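Local structure of PtLCIB4 H88A mutant (Phaeodactylum tricornutum, 5B5Z) at residues S43-H48 / E272-L277; C59-T64 / G113-V118. The protein is a zinc metalloenzyme of the LCIB family, a group of beta-carbonic anhydrases, and probably interconverts carbon dioxide and bicarbonate. One frame throughout, in Å; residues are numbered along the deposited sequence.

How the interactions relate
The two contacts both reach one mixed beta sheet, their centres about 25 Å apart and their nearest atoms about 13 Å apart, so they do not touch. Along the chain, both segments of interaction 2 fall in sequence between the two segments of interaction 1. The segment 43-48 follows helix 31-43 and leads to strand 52-57; past that strand comes 59-64, which meets 113-118 on the parallel neighbour, strand 107-117. The last segment, 272-277, takes in the end of strand 270-273 and runs on as loop. Interaction 2 is buried near the middle of the chain and holds two zinc ligands, whereas interaction 1 is partly buried, further out, and joins a helix end to the C-terminal strand, away from the metal.

Interaction 1 (S43-H48 / E272-L277); sequences SQFGYH and ENFMPL
F45 meets F274 with one face of its ring and E272 at its edge, from within the Schellman motif in which G46, with its positive phi, ends helix 31-43. The contact thus brings that helix end against the exit of strand 270-273, which pairs antiparallel with strand 255-264. The more deeply packed part is aromatic. F274 CZ sits over one face of the F45 ring, 3.7 Å from F45 CE1, while F45 CZ lies in the plane of the F274 ring at its edge. The centroids are 5.4 Å apart and the planes 58° apart, an oblique pair. F274 is buried; its ring also meets F261, and it touches I263 and R41. The solvent side is at E272, which is partly exposed although its approach is just as close. Here F45 has CG anti to its carbonyl carbon (chi1 -66°), which sends the ring across toward the strand, and the carboxylate plane stands 53° from the ring plane. Replacing F45 with an alanine would probably open a gap beside F274 CZ and leave the E272 chain without a ring to lie against. The E272 chain bends at chi2, placing CG 3.5 Å from F45 CE2 and OE2 at the ring edge, 3.4 Å from the same F45 CE2.

Interaction 2 (C59-T64 / G113-V118); sequences CSDEVT and GSHVGV. With ZN (zinc ion), chain C.
The zinc site of the enzyme links C59 and H115 through the metal: C59 SG binds zinc at 2.3 Å and H115 NE2 at 2.1 Å, with C139 and a water completing four ligands. Besides sharing the ion, the two side chains touch, C59 CB lying 3.4 Å from H115 NE2. C59 carries its sulfur anti to the backbone N (chi1 -174°), and that sulfur also accepts a nearly straight bond from D61 N. The imidazole is fixed from several directions. T64 CG2 sits over one face, 3.8 Å from the ring centroid and 11° off its normal, a CH-pi contact; V63 CG2 packs obliquely against H115 CE1; and H115 ND1 is hydrogen-bonded to N247, which should hold the ring's rotation so that NE2 faces the metal.

Two cysteines, a histidine and a water form the zinc site familiar from beta-carbonic anhydrases: here C59 follows strand 52-57, H115 lies near the end of its parallel neighbour 107-117, and C139 comes just before helix 140-154. Zinc lies 4.0 Å from D61 OD2, so the aspartate is not a ligand; instead the zinc-bound water donates to D61 OD2 at 2.6 Å. R129 forms a salt bridge with the same oxygen, consistent with the Asp-Arg dyad of that family. The D61 carboxylate stands at 90° to the imidazole, with OD2 at the ring edge, while OD1 accepts from V63 N in an Asx turn. Beyond the metal, a second water bridges the backbones, accepting from C59 N and donating to G113 O, each at 2.9 Å.

Interaction 1 (S43-H48 / E272-L277)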
# COMPACT_ATOMS: atom_id res chain seq x y z
N SER A 43 -11.46 14.65 -17.88
CA SER A 43 -11.31 16.10 -17.98
C SER A 43 -12.59 16.75 -18.50
O SER A 43 -12.90 17.88 -18.16
CB SER A 43 -10.13 16.49 -18.87
OG SER A 43 -10.36 16.13 -20.22
N GLN A 44 -13.33 16.02 -19.33
CA GLN A 44 -14.62 16.50 -19.82
C GLN A 44 -15.67 16.54 -18.72
O GLN A 44 -16.74 17.13 -18.91
CB GLN A 44 -15.13 15.62 -20.96
CG GLN A 44 -14.22 15.58 -22.17
CD GLN A 44 -14.75 14.62 -23.21
OE1 GLN A 44 -15.95 14.33 -23.25
NE2 GLN A 44 -13.86 14.11 -24.05
N PHE A 45 -15.37 15.93 -17.58
CA PHE A 45 -16.28 15.91 -16.44
C PHE A 45 -15.67 16.63 -15.25
O PHE A 45 -16.09 16.43 -14.11
CB PHE A 45 -16.66 14.47 -16.09
CG PHE A 45 -17.46 13.78 -17.16
CD1 PHE A 45 -16.84 13.24 -18.27
CD2 PHE A 45 -18.85 13.72 -17.07
CE1 PHE A 45 -17.57 12.63 -19.27
CE2 PHE A 45 -19.59 13.10 -18.07
CZ PHE A 45 -18.95 12.56 -19.18
N GLY A 46 -14.68 17.48 -15.51
CA GLY A 46 -14.18 18.40 -14.50
C GLY A 46 -13.13 17.85 -13.57
O GLY A 46 -12.82 18.47 -12.55
N TYR A 47 -12.58 16.68 -13.90
CA TYR A 47 -11.49 16.11 -13.12
C TYR A 47 -10.17 16.70 -13.57
O TYR A 47 -9.73 16.45 -14.68
CB TYR A 47 -11.44 14.58 -13.27
CG TYR A 47 -12.60 13.84 -12.61
CD1 TYR A 47 -13.88 13.97 -13.10
CD2 TYR A 47 -12.39 13.02 -11.51
CE1 TYR A 47 -14.94 13.31 -12.52
CE2 TYR A 47 -13.45 12.35 -10.91
CZ TYR A 47 -14.73 12.51 -11.43
OH TYR A 47 -15.81 11.87 -10.87
N HIS A 48 -9.53 17.48 -12.72
CA HIS A 48 -8.22 18.02 -13.03
C HIS A 48 -7.30 17.71 -11.87
O HIS A 48 -7.71 17.06 -10.92
CB HIS A 48 -8.29 19.53 -13.28
CG HIS A 48 -9.38 19.90 -14.24
ND1 HIS A 48 -9.32 19.59 -15.58
CD2 HIS A 48 -10.57 20.50 -14.04
CE1 HIS A 48 -10.43 20.00 -16.17
NE2 HIS A 48 -11.20 20.56 -15.26
N GLU A 272 -22.30 8.04 -14.99
CA GLU A 272 -21.75 7.77 -16.31
C GLU A 272 -21.18 6.36 -16.37
O GLU A 272 -20.64 5.87 -15.38
CB GLU A 272 -20.66 8.77 -16.70
CG GLU A 272 -21.07 10.25 -16.66
CD GLU A 272 -21.98 10.69 -17.81
OE1 GLU A 272 -22.02 10.01 -18.86
OE2 GLU A 272 -22.66 11.73 -17.65
N ASN A 273 -21.31 5.73 -17.52
CA ASN A 273 -20.66 4.45 -17.78
C ASN A 273 -19.95 4.53 -19.12
O ASN A 273 -20.58 4.70 -20.16
CB ASN A 273 -21.68 3.31 -17.75
CG ASN A 273 -21.02 1.94 -17.68
OD1 ASN A 273 -19.85 1.79 -18.02
ND2 ASN A 273 -21.78 0.94 -17.24
N PHE A 274 -18.64 4.40 -19.09
CA PHE A 274 -17.84 4.58 -20.29
C PHE A 274 -17.47 3.26 -20.99
O PHE A 274 -16.75 3.26 -21.98
CB PHE A 274 -16.58 5.36 -19.95
CG PHE A 274 -16.85 6.70 -19.30
CD1 PHE A 274 -17.72 7.61 -19.89
CD2 PHE A 274 -16.25 7.04 -18.10
CE1 PHE A 274 -17.97 8.84 -19.29
CE2 PHE A 274 -16.49 8.26 -17.51
CZ PHE A 274 -17.35 9.17 -18.11
N MET A 275 -17.98 2.14 -20.47
CA MET A 275 -17.75 0.85 -21.11
C MET A 275 -18.86 0.56 -22.12
O MET A 275 -20.01 0.91 -21.86
CB MET A 275 -17.69 -0.26 -20.05
CG MET A 275 -16.37 -0.31 -19.25
SD MET A 275 -14.97 -0.81 -20.27
CE MET A 275 -15.36 -2.53 -20.60
N PRO A 276 -18.53 -0.06 -23.27
CA PRO A 276 -17.18 -0.44 -23.70
C PRO A 276 -16.40 0.73 -24.30
O PRO A 276 -17.02 1.68 -24.79
CB PRO A 276 -17.44 -1.50 -24.78
CG PRO A 276 -18.75 -1.09 -25.36
CD PRO A 276 -19.56 -0.52 -24.22
N LEU A 277 -15.07 0.65 -24.29
CA LEU A 277 -14.23 1.75 -24.75
C LEU A 277 -14.45 2.07 -26.23
O LEU A 277 -14.72 1.18 -27.04
CB LEU A 277 -12.76 1.44 -24.50
CG LEU A 277 -12.44 1.09 -23.04
CD1 LEU A 277 -10.94 0.85 -22.83
CD2 LEU A 277 -12.98 2.17 -22.10

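Interaction 2 (C59-T64 / G113-V118)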
# COMPACT_ATOMS: atom_id res chain seq x y z
N CYS A 59 -2.13 -4.76 -5.98
CA CYS A 59 -1.36 -5.68 -5.14
C CYS A 59 -0.13 -4.99 -4.56
O CYS A 59 0.48 -4.10 -5.17
CB CYS A 59 -0.93 -6.94 -5.94
SG CYS A 59 -0.13 -8.20 -4.90
N SER A 60 0.24 -5.43 -3.36
CA SER A 60 1.41 -4.91 -2.67
C SER A 60 2.72 -5.23 -3.40
O SER A 60 3.74 -4.60 -3.14
CB SER A 60 1.41 -5.49 -1.26
OG SER A 60 1.08 -6.86 -1.30
N ASP A 61 2.70 -6.22 -4.29
CA ASP A 61 3.85 -6.56 -5.14
C ASP A 61 4.52 -5.33 -5.80
O ASP A 61 3.82 -4.46 -6.33
CB ASP A 61 3.36 -7.56 -6.21
CG ASP A 61 4.48 -8.30 -6.92
OD1 ASP A 61 5.59 -7.73 -7.10
OD2 ASP A 61 4.20 -9.44 -7.37
N GLU A 62 5.85 -5.26 -5.77
CA GLU A 62 6.57 -4.13 -6.36
C GLU A 62 6.27 -3.95 -7.85
O GLU A 62 6.35 -2.84 -8.37
CB GLU A 62 8.10 -4.28 -6.18
CG GLU A 62 8.70 -5.55 -6.79
CD GLU A 62 9.07 -5.42 -8.27
OE1 GLU A 62 9.40 -6.46 -8.89
OE2 GLU A 62 9.04 -4.30 -8.81
N VAL A 63 5.90 -5.02 -8.54
CA VAL A 63 5.67 -4.90 -9.99
C VAL A 63 4.44 -4.08 -10.35
O VAL A 63 4.26 -3.72 -11.51
CB VAL A 63 5.55 -6.30 -10.68
CG1 VAL A 63 6.83 -7.08 -10.49
CG2 VAL A 63 4.34 -7.07 -10.17
N THR A 64 3.60 -3.76 -9.37
CA THR A 64 2.39 -3.00 -9.68
C THR A 64 2.65 -1.49 -9.60
O THR A 64 1.83 -0.70 -10.05
CB THR A 64 1.21 -3.40 -8.76
OG1 THR A 64 1.51 -2.98 -7.42
CG2 THR A 64 0.97 -4.91 -8.78
N GLY A 113 -7.49 -3.30 -9.36
CA GLY A 113 -7.41 -4.45 -10.23
C GLY A 113 -6.60 -5.57 -9.66
O GLY A 113 -5.81 -5.41 -8.73
N SER A 114 -6.79 -6.73 -10.27
CA SER A 114 -5.89 -7.83 -10.08
C SER A 114 -4.66 -7.61 -10.94
O SER A 114 -4.59 -6.67 -11.71
CB SER A 114 -6.58 -9.13 -10.48
OG SER A 114 -6.93 -9.07 -11.86
N HIS A 115 -3.68 -8.49 -10.83
CA HIS A 115 -2.58 -8.42 -11.79
C HIS A 115 -2.04 -9.81 -12.10
O HIS A 115 -2.33 -10.78 -11.40
CB HIS A 115 -1.45 -7.49 -11.29
CG HIS A 115 -0.59 -8.08 -10.21
ND1 HIS A 115 0.77 -8.26 -10.35
CD2 HIS A 115 -0.90 -8.50 -8.97
CE1 HIS A 115 1.25 -8.79 -9.24
NE2 HIS A 115 0.27 -8.93 -8.37
N VAL A 116 -1.24 -9.89 -13.16
CA VAL A 116 -0.69 -11.17 -13.59
C VAL A 116 0.57 -10.90 -14.40
O VAL A 116 0.62 -9.94 -15.18
CB VAL A 116 -1.71 -11.97 -14.42
CG1 VAL A 116 -2.15 -11.19 -15.66
CG2 VAL A 116 -1.14 -13.33 -14.79
N GLY A 117 1.59 -11.73 -14.20
CA GLY A 117 2.81 -11.64 -14.98
C GLY A 117 2.71 -12.44 -16.26
O GLY A 117 2.01 -13.45 -16.33
N VAL A 118 3.37 -11.95 -17.30
CA VAL A 118 3.50 -12.73 -18.52
C VAL A 118 4.97 -12.65 -18.92
O VAL A 118 5.57 -11.58 -18.89
CB VAL A 118 2.56 -12.23 -19.64
CG1 VAL A 118 2.84 -10.78 -20.02
CG2 VAL A 118 2.66 -13.17 -20.86
ZN ZN C . 0.27 -9.78 -6.48
O HOH W 1 -2.96 -5.31 -8.72
O HOH W 2 2.03 -10.56 -6.43